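Long-range contact in polyporopepsin (Irpex lacteus, PDB 1WKR), which cleaves proteins with broad specificity as a pepsin-like aspartic endopeptidase and clots milk: residues Y46-V59 and S67-L79. Sequence-based numbering, arbitrary orientation.
Sequences YVKTSTSSATSDKV and SFSGTEYTDTVTL. With SO4 (sulfate ion), chain D.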
loop_
_atom_site.group_PDB
_atom_site.type_symbol
_atom_site.label_atom_id
_atom_site.label_comp_id
_atom_site.label_asym_id
_atom_site.label_seq_id
_atom_site.Cartn_x
_atom_site.Cartn_y
_atom_site.Cartn_z
ATOM N N TYR A 46 -15.551 -3.552 -18.562
ATOM C CA TYR A 46 -16.008 -2.163 -18.331
ATOM C C TYR A 46 -17.436 -2.011 -18.875
ATOM O O TYR A 46 -17.661 -2.142 -20.079
ATOM C CB TYR A 46 -15.096 -1.201 -19.043
ATOM C CG TYR A 46 -15.401 0.270 -18.905
ATOM C CD1 TYR A 46 -15.936 0.807 -17.738
ATOM C CD2 TYR A 46 -15.093 1.138 -19.953
ATOM C CE1 TYR A 46 -16.186 2.170 -17.628
ATOM C CE2 TYR A 46 -15.333 2.489 -19.837
ATOM C CZ TYR A 46 -15.850 2.970 -18.704
ATOM O OH TYR A 46 -16.030 4.369 -18.636
ATOM N N VAL A 47 -18.358 -1.688 -17.999
ATOM C CA VAL A 47 -19.786 -1.453 -18.396
ATOM C C VAL A 47 -19.927 0.010 -18.696
ATOM O O VAL A 47 -19.804 0.897 -17.773
ATOM C CB VAL A 47 -20.671 -1.887 -17.300
ATOM C CG1 VAL A 47 -22.144 -1.618 -17.732
ATOM C CG2 VAL A 47 -20.470 -3.420 -17.048
ATOM N N LYS A 48 -20.152 0.388 -19.940
ATOM C CA LYS A 48 -20.205 1.769 -20.398
ATOM C C LYS A 48 -21.615 2.290 -20.275
ATOM O O LYS A 48 -22.600 1.741 -20.834
ATOM C CB LYS A 48 -19.753 1.847 -21.853
ATOM C CG LYS A 48 -18.252 1.521 -21.922
ATOM C CD LYS A 48 -17.766 1.691 -23.402
ATOM C CE LYS A 48 -16.258 1.368 -23.511
ATOM N NZ LYS A 48 -15.829 1.537 -24.943
ATOM N N THR A 49 -21.798 3.369 -19.526
ATOM C CA THR A 49 -23.068 4.021 -19.331
ATOM C C THR A 49 -22.946 5.422 -19.818
ATOM O O THR A 49 -21.956 5.871 -20.366
ATOM C CB THR A 49 -23.459 4.026 -17.833
ATOM O OG1 THR A 49 -22.489 4.846 -17.096
ATOM C CG2 THR A 49 -23.456 2.635 -17.254
ATOM N N SER A 50 -24.043 6.231 -19.566
ATOM C CA SER A 50 -24.037 7.539 -20.142
ATOM C C SER A 50 -23.021 8.525 -19.579
ATOM O O SER A 50 -22.640 9.486 -20.185
ATOM C CB SER A 50 -25.422 8.230 -19.906
ATOM O OG SER A 50 -25.650 8.455 -18.525
ATOM N N THR A 51 -22.440 8.160 -18.394
ATOM C CA THR A 51 -21.421 9.021 -17.787
ATOM C C THR A 51 -19.976 8.651 -18.317
ATOM O O THR A 51 -19.042 9.358 -17.965
ATOM C CB THR A 51 -21.423 8.873 -16.287
ATOM O OG1 THR A 51 -21.422 7.531 -15.877
ATOM C CG2 THR A 51 -22.726 9.542 -15.657
ATOM N N SER A 52 -19.856 7.596 -19.066
ATOM C CA SER A 52 -18.539 7.229 -19.686
ATOM C C SER A 52 -18.252 8.174 -20.846
ATOM O O SER A 52 -19.163 8.320 -21.730
ATOM C CB SER A 52 -18.628 5.779 -20.154
ATOM O OG SER A 52 -17.381 5.420 -20.778
ATOM N N SER A 53 -17.073 8.663 -20.971
ATOM C CA SER A 53 -16.638 9.462 -22.122
ATOM C C SER A 53 -15.258 9.105 -22.502
ATOM O O SER A 53 -14.352 8.871 -21.679
ATOM C CB SER A 53 -16.601 10.969 -21.699
ATOM O OG SER A 53 -17.984 11.405 -21.470
ATOM N N ALA A 54 -15.055 9.048 -23.801
ATOM C CA ALA A 54 -13.728 8.813 -24.323
ATOM C C ALA A 54 -12.843 9.927 -24.221
ATOM O O ALA A 54 -13.173 11.071 -23.804
ATOM C CB ALA A 54 -13.915 8.642 -25.876
ATOM N N THR A 55 -11.422 9.530 -24.045
ATOM C CA THR A 55 -10.443 10.565 -24.178
ATOM C C THR A 55 -9.560 10.275 -25.426
ATOM O O THR A 55 -9.787 9.362 -26.091
ATOM C CB THR A 55 -9.524 10.713 -22.949
ATOM O OG1 THR A 55 -8.573 9.576 -22.938
ATOM C CG2 THR A 55 -10.272 10.670 -21.647
ATOM N N SER A 56 -8.579 11.215 -25.626
ATOM C CA SER A 56 -7.699 11.000 -26.782
ATOM C C SER A 56 -6.514 10.109 -26.497
ATOM O O SER A 56 -5.676 9.832 -27.343
ATOM C CB SER A 56 -7.114 12.347 -27.135
ATOM O OG SER A 56 -6.363 12.914 -26.164
ATOM N N ASP A 57 -6.438 9.520 -25.261
ATOM C CA ASP A 57 -5.208 8.833 -24.805
ATOM C C ASP A 57 -5.390 7.374 -24.566
ATOM O O ASP A 57 -6.411 6.875 -24.058
ATOM C CB ASP A 57 -4.773 9.461 -23.485
ATOM C CG ASP A 57 -4.316 10.878 -23.643
ATOM O OD1 ASP A 57 -3.392 11.146 -24.500
ATOM O OD2 ASP A 57 -4.803 11.764 -22.933
ATOM N N LYS A 58 -4.308 6.651 -24.846
ATOM C CA LYS A 58 -4.060 5.296 -24.266
ATOM C C LYS A 58 -3.287 5.511 -22.954
ATOM O O LYS A 58 -2.767 6.572 -22.690
ATOM C CB LYS A 58 -3.204 4.453 -25.241
ATOM C CG LYS A 58 -3.837 4.280 -26.665
ATOM C CD LYS A 58 -5.145 3.727 -26.536
ATOM C CE LYS A 58 -5.716 3.265 -28.039
ATOM N NZ LYS A 58 -7.057 2.748 -27.915
ATOM N N VAL A 59 -3.253 4.407 -22.180
ATOM C CA VAL A 59 -2.631 4.474 -20.856
ATOM C C VAL A 59 -1.862 3.184 -20.617
ATOM O O VAL A 59 -2.241 2.116 -21.102
ATOM C CB VAL A 59 -3.710 4.743 -19.732
ATOM C CG1 VAL A 59 -4.728 3.615 -19.667
ATOM C CG2 VAL A 59 -3.052 4.951 -18.386
ATOM N N SER A 67 1.742 -5.287 -14.612
ATOM C CA SER A 67 1.644 -4.189 -15.590
ATOM C C SER A 67 0.216 -4.181 -16.106
ATOM O O SER A 67 -0.524 -5.150 -16.013
ATOM C CB SER A 67 2.576 -4.372 -16.796
ATOM O OG SER A 67 2.320 -5.534 -17.398
ATOM N N PHE A 68 -0.174 -3.053 -16.718
ATOM C CA PHE A 68 -1.408 -3.007 -17.527
ATOM C C PHE A 68 -1.241 -1.967 -18.618
ATOM O O PHE A 68 -0.482 -1.036 -18.508
ATOM C CB PHE A 68 -2.702 -2.767 -16.672
ATOM C CG PHE A 68 -3.118 -1.306 -16.606
ATOM C CD1 PHE A 68 -2.543 -0.430 -15.703
ATOM C CD2 PHE A 68 -4.074 -0.795 -17.498
ATOM C CE1 PHE A 68 -2.973 0.894 -15.655
ATOM C CE2 PHE A 68 -4.472 0.528 -17.452
ATOM C CZ PHE A 68 -3.898 1.395 -16.561
ATOM N N SER A 69 -2.043 -2.127 -19.648
ATOM C CA SER A 69 -2.181 -1.051 -20.643
ATOM C C SER A 69 -3.614 -1.130 -21.175
ATOM O O SER A 69 -4.250 -2.142 -21.212
ATOM C CB SER A 69 -1.105 -1.150 -21.741
ATOM O OG SER A 69 -1.173 -2.355 -22.321
ATOM N N GLY A 70 -4.011 0.032 -21.718
ATOM C CA GLY A 70 -5.379 0.133 -22.287
ATOM C C GLY A 70 -5.658 1.528 -22.756
ATOM O O GLY A 70 -4.823 2.226 -23.293
ATOM N N THR A 71 -6.905 1.930 -22.482
ATOM C CA THR A 71 -7.424 3.237 -22.992
ATOM C C THR A 71 -7.959 4.012 -21.767
ATOM O O THR A 71 -8.535 3.402 -20.862
ATOM C CB THR A 71 -8.593 2.951 -23.938
ATOM O OG1 THR A 71 -8.003 2.368 -25.144
ATOM C CG2 THR A 71 -9.332 4.164 -24.379
ATOM N N GLU A 72 -7.722 5.323 -21.806
ATOM C CA GLU A 72 -8.196 6.218 -20.725
ATOM C C GLU A 72 -9.579 6.724 -21.024
ATOM O O GLU A 72 -9.837 7.210 -22.186
ATOM C CB GLU A 72 -7.210 7.333 -20.523
ATOM C CG GLU A 72 -7.353 8.107 -19.219
ATOM C CD GLU A 72 -6.870 7.314 -18.011
ATOM O OE1 GLU A 72 -6.251 6.254 -18.096
ATOM O OE2 GLU A 72 -7.080 7.857 -16.826
ATOM N N TYR A 73 -10.465 6.757 -20.085
ATOM C CA TYR A 73 -11.839 7.289 -20.146
ATOM C C TYR A 73 -12.034 8.255 -19.028
ATOM O O TYR A 73 -11.277 8.264 -18.064
ATOM C CB TYR A 73 -12.828 6.148 -19.993
ATOM C CG TYR A 73 -12.899 5.166 -21.117
ATOM C CD1 TYR A 73 -11.992 4.147 -21.231
ATOM C CD2 TYR A 73 -13.869 5.305 -22.139
ATOM C CE1 TYR A 73 -12.041 3.216 -22.281
ATOM C CE2 TYR A 73 -13.920 4.369 -23.214
ATOM C CZ TYR A 73 -13.001 3.369 -23.220
ATOM O OH TYR A 73 -13.072 2.494 -24.312
ATOM N N THR A 74 -13.130 9.045 -19.053
ATOM C CA THR A 74 -13.659 9.663 -17.860
ATOM C C THR A 74 -14.966 9.007 -17.503
ATOM O O THR A 74 -15.730 8.542 -18.406
ATOM C CB THR A 74 -13.723 11.150 -17.909
ATOM O OG1 THR A 74 -14.647 11.527 -18.986
ATOM C CG2 THR A 74 -12.425 11.823 -18.189
ATOM N N ASP A 75 -15.316 8.961 -16.243
ATOM C CA ASP A 75 -16.550 8.348 -15.800
ATOM C C ASP A 75 -16.866 8.791 -14.371
ATOM O O ASP A 75 -15.997 9.429 -13.697
ATOM C CB ASP A 75 -16.448 6.799 -15.878
ATOM C CG ASP A 75 -17.788 6.161 -16.223
ATOM O OD1 ASP A 75 -18.829 6.627 -15.783
ATOM O OD2 ASP A 75 -17.772 5.057 -16.837
ATOM N N THR A 76 -18.047 8.509 -13.899
ATOM C CA THR A 76 -18.445 8.827 -12.516
ATOM C C THR A 76 -18.003 7.682 -11.652
ATOM O O THR A 76 -18.363 6.514 -11.879
ATOM C CB THR A 76 -19.944 9.017 -12.442
ATOM O OG1 THR A 76 -20.239 10.219 -13.175
ATOM C CG2 THR A 76 -20.425 9.245 -11.011
ATOM N N VAL A 77 -17.244 7.995 -10.603
ATOM C CA VAL A 77 -16.716 6.981 -9.645
ATOM C C VAL A 77 -17.313 7.215 -8.303
ATOM O O VAL A 77 -17.315 8.391 -7.806
ATOM C CB VAL A 77 -15.173 7.145 -9.622
ATOM C CG1 VAL A 77 -14.561 6.360 -8.468
ATOM C CG2 VAL A 77 -14.612 6.674 -10.979
ATOM N N THR A 78 -17.760 6.167 -7.637
ATOM C CA THR A 78 -18.377 6.252 -6.292
ATOM C C THR A 78 -17.566 5.459 -5.312
ATOM O O THR A 78 -17.192 4.307 -5.559
ATOM C CB THR A 78 -19.809 5.640 -6.346
ATOM O OG1 THR A 78 -20.596 6.359 -7.379
ATOM C CG2 THR A 78 -20.534 5.856 -5.106
ATOM N N LEU A 79 -17.234 6.121 -4.205
ATOM C CA LEU A 79 -16.460 5.549 -3.108
ATOM C C LEU A 79 -17.325 5.772 -1.848
ATOM O O LEU A 79 -17.406 6.870 -1.309
ATOM C CB LEU A 79 -15.117 6.314 -2.947
ATOM C CG LEU A 79 -14.162 6.053 -4.120
ATOM C CD1 LEU A 79 -13.000 7.069 -4.152
ATOM C CD2 LEU A 79 -13.599 4.641 -3.966
HETATM S S SO4 D . -6.940 -0.695 -26.362
HETATM O O1 SO4 D . -8.349 -1.302 -26.993
HETATM O O2 SO4 D . -7.338 -0.212 -25.001
HETATM O O3 SO4 D . -6.036 -1.783 -26.250
HETATM O O4 SO4 D . -6.433 0.370 -27.132
HETATM O O HOH W 1 -19.972 3.706 -17.323
HETATM O O HOH W 2 -18.793 11.424 -15.258
HETATM O O HOH W 3 -17.276 11.394 -18.212
HETATM O O HOH W 4 -13.616 12.719 -21.355
HETATM O O HOH W 5 -11.208 6.777 -24.657
#
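Y73 lies against Y46 in a T-shaped stack: the CE2 edge of Y46 points into the face of the Y73 ring, with the planes at 64° and CE2 of Y46 3.8 Å from CG of Y73. At the far end of that ring, K48, extended beyond CG, brings NZ to the phenol oxygen, which accepts its hydrogen bond. A tyrosine thus serves twice, with a flat apolar face and a polar tip; a leucine in place of Y73 would probably leave the Y46 edge without its aromatic face and the K48 ammonium without this acceptor.

The hydroxyl of Y46, carried forward by a CG anti to the backbone N (chi1 -179°), donates to D75 OD2 at 2.6 Å, on the anti side, somewhat out of the carboxylate plane. The other oxygen of this buried carboxylate, OD1, takes T51 OG1 at 2.7 Å and the backbone N of T76, while water 1 donates to OD2. Aspartate suits this place because its short, two-oxygen head can gather hydroxyls from the 46-52 loop and hold its T49-S52 turn to the strand.

At the other end, a short beta-branched apolar residue suits the buried strand site of V59: CG1 lies 3.8 Å from CE2 of the F68 ring, and CB and both methyls pack round OE1 of E72, whose OE2 bonds S88. V59-G70 here and S53-T74 nearer D75 are antiparallel hydrogen-bonded pairs; between them T55 OG1 reaches E72 O at 2.8 Å while accepting from D57 N in an ST turn. The chain turns a corner at S56, yet 53-55 and 57-59 both run antiparallel to strand 67-79. Residues 46-55 pack along that strand's outer reach, and 57-59 belongs to the flap hairpin 57-62/67-79 of pepsin-like proteases.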